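UDP-glucose 4-epimerase (Brucella ovis, PDB 4WOK) probably interconverts UDP-glucose and UDP-galactose by inverting the configuration at C4 of the sugar, using a bound NAD as redox cofactor. Local coordinates at residues G132-L137 against P297-D302; M205-G210 against S283-M288; E216-D221 against A290-D295. The protein carries 2 engineered substitutions. One frame throughout, in Å; residues are numbered along the deposited sequence.

Contact 1: residues G132-L137 against P297-D302; sequences GVPSRL and PALYAD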
loop_
_atom_site.group_PDB
_atom_site.type_symbol
_atom_site.label_atom_id
_atom_site.label_comp_id
_atom_site.label_asym_id
_atom_site.label_seq_id
_atom_site.Cartn_x
_atom_site.Cartn_y
_atom_site.Cartn_z
ATOM N N GLY A 132 -6.498 13.885 3.694
ATOM C CA GLY A 132 -6.634 14.479 5.014
ATOM C C GLY A 132 -8.034 14.210 5.544
ATOM O O GLY A 132 -8.593 13.138 5.305
ATOM N N VAL A 133 -8.605 15.177 6.258
ATOM C CA VAL A 133 -9.976 15.045 6.753
ATOM C C VAL A 133 -10.971 15.390 5.646
ATOM O O VAL A 133 -10.938 16.491 5.100
ATOM C CB VAL A 133 -10.229 15.946 7.980
ATOM N N PRO A 134 -11.860 14.441 5.308
ATOM C CA PRO A 134 -12.798 14.579 4.190
ATOM C C PRO A 134 -14.091 15.282 4.571
ATOM O O PRO A 134 -14.352 15.503 5.752
ATOM C CB PRO A 134 -13.080 13.128 3.807
ATOM C CG PRO A 134 -13.030 12.416 5.109
ATOM C CD PRO A 134 -11.972 13.117 5.943
ATOM N N SER A 135 -14.897 15.604 3.566
ATOM C CA SER A 135 -16.166 16.285 3.775
ATOM C C SER A 135 -17.332 15.307 3.756
ATOM O O SER A 135 -18.329 15.503 4.452
ATOM C CB SER A 135 -16.369 17.362 2.713
ATOM O OG SER A 135 -15.300 18.294 2.740
ATOM N N ARG A 136 -17.208 14.253 2.957
ATOM C CA ARG A 136 -18.260 13.248 2.873
ATOM C C ARG A 136 -17.681 11.839 2.869
ATOM O O ARG A 136 -16.529 11.628 2.493
ATOM C CB ARG A 136 -19.113 13.469 1.621
ATOM N N LEU A 137 -18.493 10.876 3.288
ATOM C CA LEU A 137 -18.090 9.481 3.285
ATOM C C LEU A 137 -19.051 8.653 2.443
ATOM O O LEU A 137 -20.264 8.826 2.540
ATOM C CB LEU A 137 -18.023 8.937 4.712
ATOM C CG LEU A 137 -16.886 9.486 5.573
ATOM C CD1 LEU A 137 -17.189 9.270 7.043
ATOM C CD2 LEU A 137 -15.559 8.829 5.193
ATOM N N PRO A 297 -13.953 9.514 13.361
ATOM C CA PRO A 297 -14.629 8.276 13.747
ATOM C C PRO A 297 -14.570 7.239 12.639
ATOM O O PRO A 297 -14.556 6.037 12.908
ATOM C CB PRO A 297 -16.081 8.720 13.994
ATOM C CG PRO A 297 -16.047 10.231 13.987
ATOM C CD PRO A 297 -14.906 10.605 13.118
ATOM N N ALA A 298 -14.533 7.704 11.396
ATOM C CA ALA A 298 -14.609 6.795 10.264
ATOM C C ALA A 298 -13.904 7.362 9.045
ATOM O O ALA A 298 -14.076 8.528 8.692
ATOM C CB ALA A 298 -16.065 6.472 9.931
ATOM N N LEU A 299 -13.092 6.516 8.423
ATOM C CA LEU A 299 -12.426 6.849 7.169
ATOM C C LEU A 299 -12.441 5.635 6.252
ATOM O O LEU A 299 -11.953 4.568 6.618
ATOM C CB LEU A 299 -10.985 7.297 7.415
ATOM C CG LEU A 299 -10.717 8.553 8.242
ATOM C CD1 LEU A 299 -9.223 8.680 8.524
ATOM C CD2 LEU A 299 -11.236 9.788 7.525
ATOM N N TYR A 300 -13.008 5.792 5.064
ATOM C CA TYR A 300 -12.950 4.742 4.062
ATOM C C TYR A 300 -13.226 5.335 2.686
ATOM O O TYR A 300 -13.869 6.379 2.557
ATOM C CB TYR A 300 -13.926 3.603 4.382
ATOM C CG TYR A 300 -15.354 4.038 4.620
ATOM C CD1 TYR A 300 -15.756 4.518 5.862
ATOM C CD2 TYR A 300 -16.304 3.955 3.608
ATOM C CE1 TYR A 300 -17.060 4.918 6.084
ATOM C CE2 TYR A 300 -17.613 4.353 3.822
ATOM C CZ TYR A 300 -17.984 4.831 5.063
ATOM O OH TYR A 300 -19.283 5.222 5.281
ATOM N N ALA A 301 -12.721 4.658 1.662
ATOM C CA ALA A 301 -12.692 5.197 0.311
ATOM C C ALA A 301 -13.852 4.715 -0.551
ATOM O O ALA A 301 -14.365 3.615 -0.364
ATOM C CB ALA A 301 -11.371 4.836 -0.352
ATOM N N ASP A 302 -14.238 5.552 -1.509
ATOM C CA ASP A 302 -15.227 5.205 -2.519
ATOM C C ASP A 302 -14.536 4.499 -3.691
ATOM O O ASP A 302 -13.714 5.100 -4.380
ATOM C CB ASP A 302 -15.948 6.468 -2.998
ATOM C CG ASP A 302 -17.168 6.168 -3.846
ATOM O OD1 ASP A 302 -17.364 4.998 -4.240
ATOM O OD2 ASP A 302 -17.932 7.118 -4.124
#

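Contact 2: residues M205-G210 against S283-M288; sequences MMAAAG and SVPVAM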
loop_
_atom_site.group_PDB
_atom_site.type_symbol
_atom_site.label_atom_id
_atom_site.label_comp_id
_atom_site.label_asym_id
_atom_site.label_seq_id
_atom_site.Cartn_x
_atom_site.Cartn_y
_atom_site.Cartn_z
ATOM N N MET A 205 -2.736 -8.892 16.236
ATOM C CA MET A 205 -2.445 -10.324 16.177
ATOM C C MET A 205 -1.228 -10.691 17.013
ATOM O O MET A 205 -1.225 -11.704 17.727
ATOM C CB MET A 205 -2.233 -10.773 14.727
ATOM C CG MET A 205 -3.515 -10.806 13.944
ATOM S SD MET A 205 -3.298 -11.242 12.213
ATOM C CE MET A 205 -5.025 -11.372 11.747
ATOM N N MET A 206 -0.190 -9.875 16.914
ATOM C CA MET A 206 1.001 -10.075 17.720
ATOM C C MET A 206 0.640 -10.060 19.201
ATOM O O MET A 206 1.147 -10.869 19.971
ATOM C CB MET A 206 2.045 -9.005 17.413
ATOM C CG MET A 206 2.681 -9.151 16.020
ATOM S SD MET A 206 3.594 -7.668 15.541
ATOM C CE MET A 206 4.961 -7.738 16.699
ATOM N N ALA A 207 -0.248 -9.149 19.580
ATOM C CA ALA A 207 -0.668 -9.034 20.980
ATOM C C ALA A 207 -1.450 -10.287 21.402
ATOM O O ALA A 207 -1.200 -10.856 22.456
ATOM C CB ALA A 207 -1.498 -7.786 21.181
ATOM N N ALA A 208 -2.377 -10.730 20.557
ATOM C CA ALA A 208 -3.130 -11.956 20.837
ATOM C C ALA A 208 -2.181 -13.149 20.939
ATOM O O ALA A 208 -2.395 -14.061 21.725
ATOM C CB ALA A 208 -4.181 -12.195 19.765
ATOM N N ALA A 209 -1.108 -13.115 20.158
ATOM C CA ALA A 209 -0.143 -14.211 20.133
ATOM C C ALA A 209 0.896 -14.138 21.250
ATOM O O ALA A 209 1.643 -15.092 21.461
ATOM C CB ALA A 209 0.561 -14.246 18.788
ATOM N N GLY A 210 0.957 -13.005 21.946
ATOM C CA GLY A 210 1.875 -12.843 23.057
ATOM C C GLY A 210 3.212 -12.314 22.587
ATOM O O GLY A 210 4.180 -12.277 23.344
ATOM N N SER A 283 -7.625 -14.234 22.474
ATOM C CA SER A 283 -8.125 -12.870 22.588
ATOM C C SER A 283 -6.997 -11.849 22.490
ATOM O O SER A 283 -5.856 -12.129 22.863
ATOM C CB SER A 283 -8.872 -12.673 23.903
ATOM O OG SER A 283 -7.974 -12.727 24.993
ATOM N N VAL A 284 -7.332 -10.665 21.992
ATOM C CA VAL A 284 -6.384 -9.555 21.927
ATOM C C VAL A 284 -6.394 -8.797 23.251
ATOM O O VAL A 284 -7.445 -8.342 23.682
ATOM C CB VAL A 284 -6.728 -8.588 20.786
ATOM C CG1 VAL A 284 -5.698 -7.461 20.711
ATOM C CG2 VAL A 284 -6.816 -9.335 19.465
ATOM N N PRO A 285 -5.230 -8.668 23.909
ATOM C CA PRO A 285 -5.213 -7.994 25.217
ATOM C C PRO A 285 -5.293 -6.467 25.099
ATOM O O PRO A 285 -4.295 -5.772 25.269
ATOM C CB PRO A 285 -3.879 -8.437 25.819
ATOM C CG PRO A 285 -2.999 -8.681 24.613
ATOM C CD PRO A 285 -3.934 -9.289 23.590
ATOM N N VAL A 286 -6.493 -5.966 24.826
ATOM C CA VAL A 286 -6.722 -4.548 24.594
ATOM C C VAL A 286 -6.560 -3.704 25.851
ATOM O O VAL A 286 -7.052 -4.053 26.919
ATOM C CB VAL A 286 -8.128 -4.303 24.020
ATOM C CG1 VAL A 286 -8.416 -2.812 23.910
ATOM C CG2 VAL A 286 -8.251 -4.961 22.660
ATOM N N ALA A 287 -5.841 -2.599 25.709
ATOM C CA ALA A 287 -5.798 -1.579 26.739
ATOM C C ALA A 287 -6.478 -0.344 26.183
ATOM O O ALA A 287 -5.913 0.363 25.351
ATOM C CB ALA A 287 -4.369 -1.278 27.147
ATOM N N MET A 288 -7.704 -0.107 26.621
ATOM C CA MET A 288 -8.489 1.007 26.123
ATOM C C MET A 288 -8.038 2.315 26.765
ATOM O O MET A 288 -8.055 2.454 27.989
ATOM C CB MET A 288 -9.976 0.761 26.384
ATOM C CG MET A 288 -10.898 1.640 25.566
ATOM S SD MET A 288 -10.695 1.392 23.791
ATOM C CE MET A 288 -11.492 -0.201 23.567
HETATM O O HOH W 1 -4.083 -14.377 23.756
#

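Contact 3: residues E216-D221 against A290-D295; sequences EVYGDD and ARRAGD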
loop_
_atom_site.group_PDB
_atom_site.type_symbol
_atom_site.label_atom_id
_atom_site.label_comp_id
_atom_site.label_asym_id
_atom_site.label_seq_id
_atom_site.Cartn_x
_atom_site.Cartn_y
_atom_site.Cartn_z
ATOM N N GLU A 216 -2.744 -1.092 22.732
ATOM C CA GLU A 216 -3.358 0.148 23.163
ATOM C C GLU A 216 -4.317 0.629 22.082
ATOM O O GLU A 216 -3.940 0.759 20.922
ATOM C CB GLU A 216 -2.295 1.207 23.477
ATOM C CG GLU A 216 -1.687 1.066 24.868
ATOM C CD GLU A 216 -0.674 2.154 25.190
ATOM O OE1 GLU A 216 -0.036 2.674 24.247
ATOM O OE2 GLU A 216 -0.521 2.487 26.386
ATOM N N VAL A 217 -5.564 0.865 22.472
ATOM C CA VAL A 217 -6.595 1.329 21.554
ATOM C C VAL A 217 -7.113 2.666 22.052
ATOM O O VAL A 217 -7.557 2.777 23.190
ATOM C CB VAL A 217 -7.763 0.325 21.442
ATOM C CG1 VAL A 217 -8.941 0.950 20.705
ATOM C CG2 VAL A 217 -7.300 -0.954 20.758
ATOM N N TYR A 218 -7.053 3.682 21.198
ATOM C CA TYR A 218 -7.376 5.037 21.634
ATOM C C TYR A 218 -8.824 5.430 21.339
ATOM O O TYR A 218 -9.135 5.970 20.277
ATOM C CB TYR A 218 -6.390 6.028 20.999
ATOM C CG TYR A 218 -5.016 5.926 21.631
ATOM C CD1 TYR A 218 -4.728 6.608 22.807
ATOM C CD2 TYR A 218 -4.027 5.118 21.079
ATOM C CE1 TYR A 218 -3.488 6.511 23.412
ATOM C CE2 TYR A 218 -2.774 5.013 21.680
ATOM C CZ TYR A 218 -2.518 5.716 22.851
ATOM O OH TYR A 218 -1.290 5.635 23.472
ATOM N N GLY A 219 -9.707 5.133 22.287
ATOM C CA GLY A 219 -11.086 5.579 22.218
ATOM C C GLY A 219 -12.120 4.488 22.002
ATOM O O GLY A 219 -12.020 3.681 21.072
ATOM N N ASP A 220 -13.123 4.470 22.873
ATOM C CA ASP A 220 -14.258 3.570 22.723
ATOM C C ASP A 220 -15.562 4.361 22.702
ATOM O O ASP A 220 -16.650 3.784 22.770
ATOM C CB ASP A 220 -14.288 2.518 23.847
ATOM C CG ASP A 220 -14.297 3.131 25.245
ATOM O OD1 ASP A 220 -14.322 4.373 25.375
ATOM O OD2 ASP A 220 -14.290 2.355 26.228
ATOM N N ASP A 221 -15.444 5.684 22.601
ATOM C CA ASP A 221 -16.617 6.554 22.609
ATOM C C ASP A 221 -16.739 7.390 21.329
ATOM O O ASP A 221 -17.301 8.484 21.347
ATOM C CB ASP A 221 -16.602 7.474 23.842
ATOM C CG ASP A 221 -15.451 8.476 23.824
ATOM O OD1 ASP A 221 -14.336 8.120 23.379
ATOM O OD2 ASP A 221 -15.665 9.625 24.269
ATOM N N ALA A 290 -7.980 6.859 26.419
ATOM C CA ALA A 290 -8.819 7.985 26.037
ATOM C C ALA A 290 -8.688 8.310 24.550
ATOM O O ALA A 290 -7.590 8.301 23.988
ATOM C CB ALA A 290 -8.473 9.208 26.876
ATOM N N ARG A 291 -9.822 8.590 23.921
ATOM C CA ARG A 291 -9.832 9.032 22.534
ATOM C C ARG A 291 -9.084 10.351 22.411
ATOM O O ARG A 291 -9.213 11.228 23.264
ATOM C CB ARG A 291 -11.269 9.178 22.035
ATOM C CG ARG A 291 -11.401 9.710 20.620
ATOM C CD ARG A 291 -12.842 9.620 20.151
ATOM N NE ARG A 291 -13.770 10.084 21.180
ATOM C CZ ARG A 291 -14.107 11.358 21.352
ATOM N NH1 ARG A 291 -13.592 12.288 20.561
ATOM N NH2 ARG A 291 -14.955 11.704 22.311
ATOM N N ARG A 292 -8.283 10.476 21.361
ATOM C CA ARG A 292 -7.599 11.731 21.061
ATOM C C ARG A 292 -8.553 12.690 20.357
ATOM O O ARG A 292 -9.186 12.324 19.367
ATOM C CB ARG A 292 -6.360 11.480 20.197
ATOM C CG ARG A 292 -5.335 10.578 20.866
ATOM C CD ARG A 292 -4.178 10.231 19.938
ATOM N NE ARG A 292 -3.166 9.437 20.632
ATOM C CZ ARG A 292 -2.112 8.881 20.042
ATOM N NH1 ARG A 292 -1.925 9.025 18.736
ATOM N NH2 ARG A 292 -1.244 8.178 20.760
ATOM N N ALA A 293 -8.662 13.908 20.881
ATOM C CA ALA A 293 -9.572 14.907 20.325
ATOM C C ALA A 293 -9.242 15.200 18.863
ATOM O O ALA A 293 -8.074 15.230 18.475
ATOM C CB ALA A 293 -9.525 16.186 21.148
ATOM N N GLY A 294 -10.279 15.390 18.054
ATOM C CA GLY A 294 -10.092 15.688 16.647
ATOM C C GLY A 294 -9.685 14.493 15.800
ATOM O O GLY A 294 -9.194 14.657 14.680
ATOM N N ASP A 295 -9.881 13.287 16.327
ATOM C CA ASP A 295 -9.613 12.080 15.552
ATOM C C ASP A 295 -10.903 11.573 14.912
ATOM O O ASP A 295 -11.907 11.398 15.596
ATOM C CB ASP A 295 -8.990 10.991 16.427
ATOM C CG ASP A 295 -8.397 9.857 15.611
ATOM O OD1 ASP A 295 -7.597 10.134 14.697
ATOM O OD2 ASP A 295 -8.736 8.686 15.875
HETATM O O HOH W 2 -8.056 8.707 19.168
#

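Contact 1: residues G132-L137 against P297-D302
Leu-137 lies across the backbone of Ala-298, Leu-299 and Tyr-300, while Pro-134, earlier in the same loop, meets the side chain of Leu-299. At its base, Leu-137 CB approaches the phenol end of Tyr-300 obliquely, 4.0 Å from OH, with CZ hardly farther off. The first torsion sets CG opposite the carbonyl carbon (chi1 -70°), and at CG the side chain forks over the facing loop. One branch, CD1, rests 3.6 Å from Ala-298 O and also reaches the methyl of that residue, at 4.2 Å from Ala-298 CB. The other branch, CD2, approaches the same oxygen, 3.8 Å from Ala-298 O, lies in front of Tyr-300 N at 4.0 Å, and stands above one face of the tyrosine ring near its rim. Tyr-300 swings its ring under this branch by holding CG between its backbone N and carbonyl carbon (chi1 53°). At the other end of the contact, Pro-134 and Leu-299 cross at about a right angle, and the ring atom Pro-134 CD packs 3.8 Å from Leu-299 CD2.

The contact joins the loop between strand 121-125 and helix 150-169, which follows a strand of the Rossmann sheet, to the long loop leading into helix 304-310. Backbone hydrogen bonds link Tyr-300 and Asp-302 with Ile-139, and Leu-299 and Pro-297 with Ile-230 at strand 230-235. The side chain of Leu-299 remains about 12 Å from the bound NAD.

Across the two segments the chemistry is van der Waals contact between aliphatic groups, a carbonyl oxygen and a phenol. Tyr-300 N is buried without a hydrogen-bonding partner in the model and faces apolar Leu-137 CD2, probably at some energetic cost; the contact rests on van der Waals fit.

Contact 2: residues M205-G210 against S283-M288
Ala-208 and Val-284 bring their CA atoms within 4.2 Å of each other where the last turn of helix 200-209 passes the loop leading into strand 286-289. The helix ends in a Schellman motif, with Gly-210 at positive phi (89°), and the facing loop bends through an inverse gamma turn centred on Pro-285. Beyond that turn the chain enters the small parallel sheet formed by strands 215-218 and 286-289, so the contact seats the helix end against the start of this sheet.

The two alanines of the helix divide the work. Ala-207 CB points at the loop and packs 3.7 Å from Pro-285 CD, and the same ring carbon lies 3.3 Å from Ala-207 O. Ala-208 CB meets both Ser-283 O, at 3.5 Å, and one branch of the valine, 3.9 Å from Val-284 CG2. That branch lies beside the backbone N because CG1 takes the position anti to it (chi1 -178°), and CG1 in turn touches Ala-207 CB. Helix 269-280 contributes Val-273 and Ile-276 to the surroundings of Val-284.

Polar atoms border this small apolar patch. Ser-283 O receives a CA-H...O contact from Ala-208 CA at 3.4 Å, with an angle of 142° at the hydrogen. A water donates to both segments, at 2.7 Å from Ala-208 O and 3.0 Å from Ser-283 O.

Contact 3: residues E216-D221 against A290-D295
Arg-292 lays its guanidinium over one face of the Tyr-218 ring in a cation-pi interaction, with Arg-292 CZ 4.1 Å from the ring centroid and almost on the ring normal. The two planes are inclined by 43°, so the group is tilted over the ring and Arg-292 NH2 dips closest, 3.5 Å from Tyr-218 CZ. Arg-292 CG lies opposite the carbonyl carbon (chi1 -60°), and from there to NE the chain is extended. At the ring edge, Ala-290 O lies in plane, 3.5 Å from Tyr-218 CD1.

Strand 215-218 ends at this tyrosine, and the chain facing it has just left the parallel partner strand 286-289. A type II beta turn from Arg-292 to Asp-295, with Gly-294 third, redirects that chain. Gly-219 has no side chain, and its CA comes within 3.7 Å of Arg-291 CA and 3.6 Å of Arg-291 CB.

Arg-291 bends at chi3 (45°) to present its NE side to Asp-221, whose CG sits between its backbone N and carbonyl carbon. They form a side-on, two-bond salt bridge, Arg-291 NE to Asp-221 OD1 at 3.0 Å and Arg-291 NH2 to Asp-221 OD2 at 2.9 Å, both fairly straight. The acceptors lie in the guanidinium plane, but the donors come from above the carboxylate plane. A water accepts from Arg-292 N at 2.8 Å and donates to Tyr-218 O.

The second segments of contacts 2, 3 and 1 follow one another along the chain, from the loop before strand 286-289 to the loop before helix 304-310. Contact 2 is mainly buried and relies on small apolar side chains against a helix end; contacts 1 and 3 lie at the surface. Contact 3 uses ionic and cation-pi interactions, whereas contact 1 remains almost wholly apolar despite its position. Contacts 2 and 3 share the sheet of strands 215-218 and 286-289, joined by a probable hydrogen bond from Val-217 N to Ala-287 O (2.9 Å). Contact 1, centred about 17 Å from contact 3, instead reaches back to a loop of the Rossmann part.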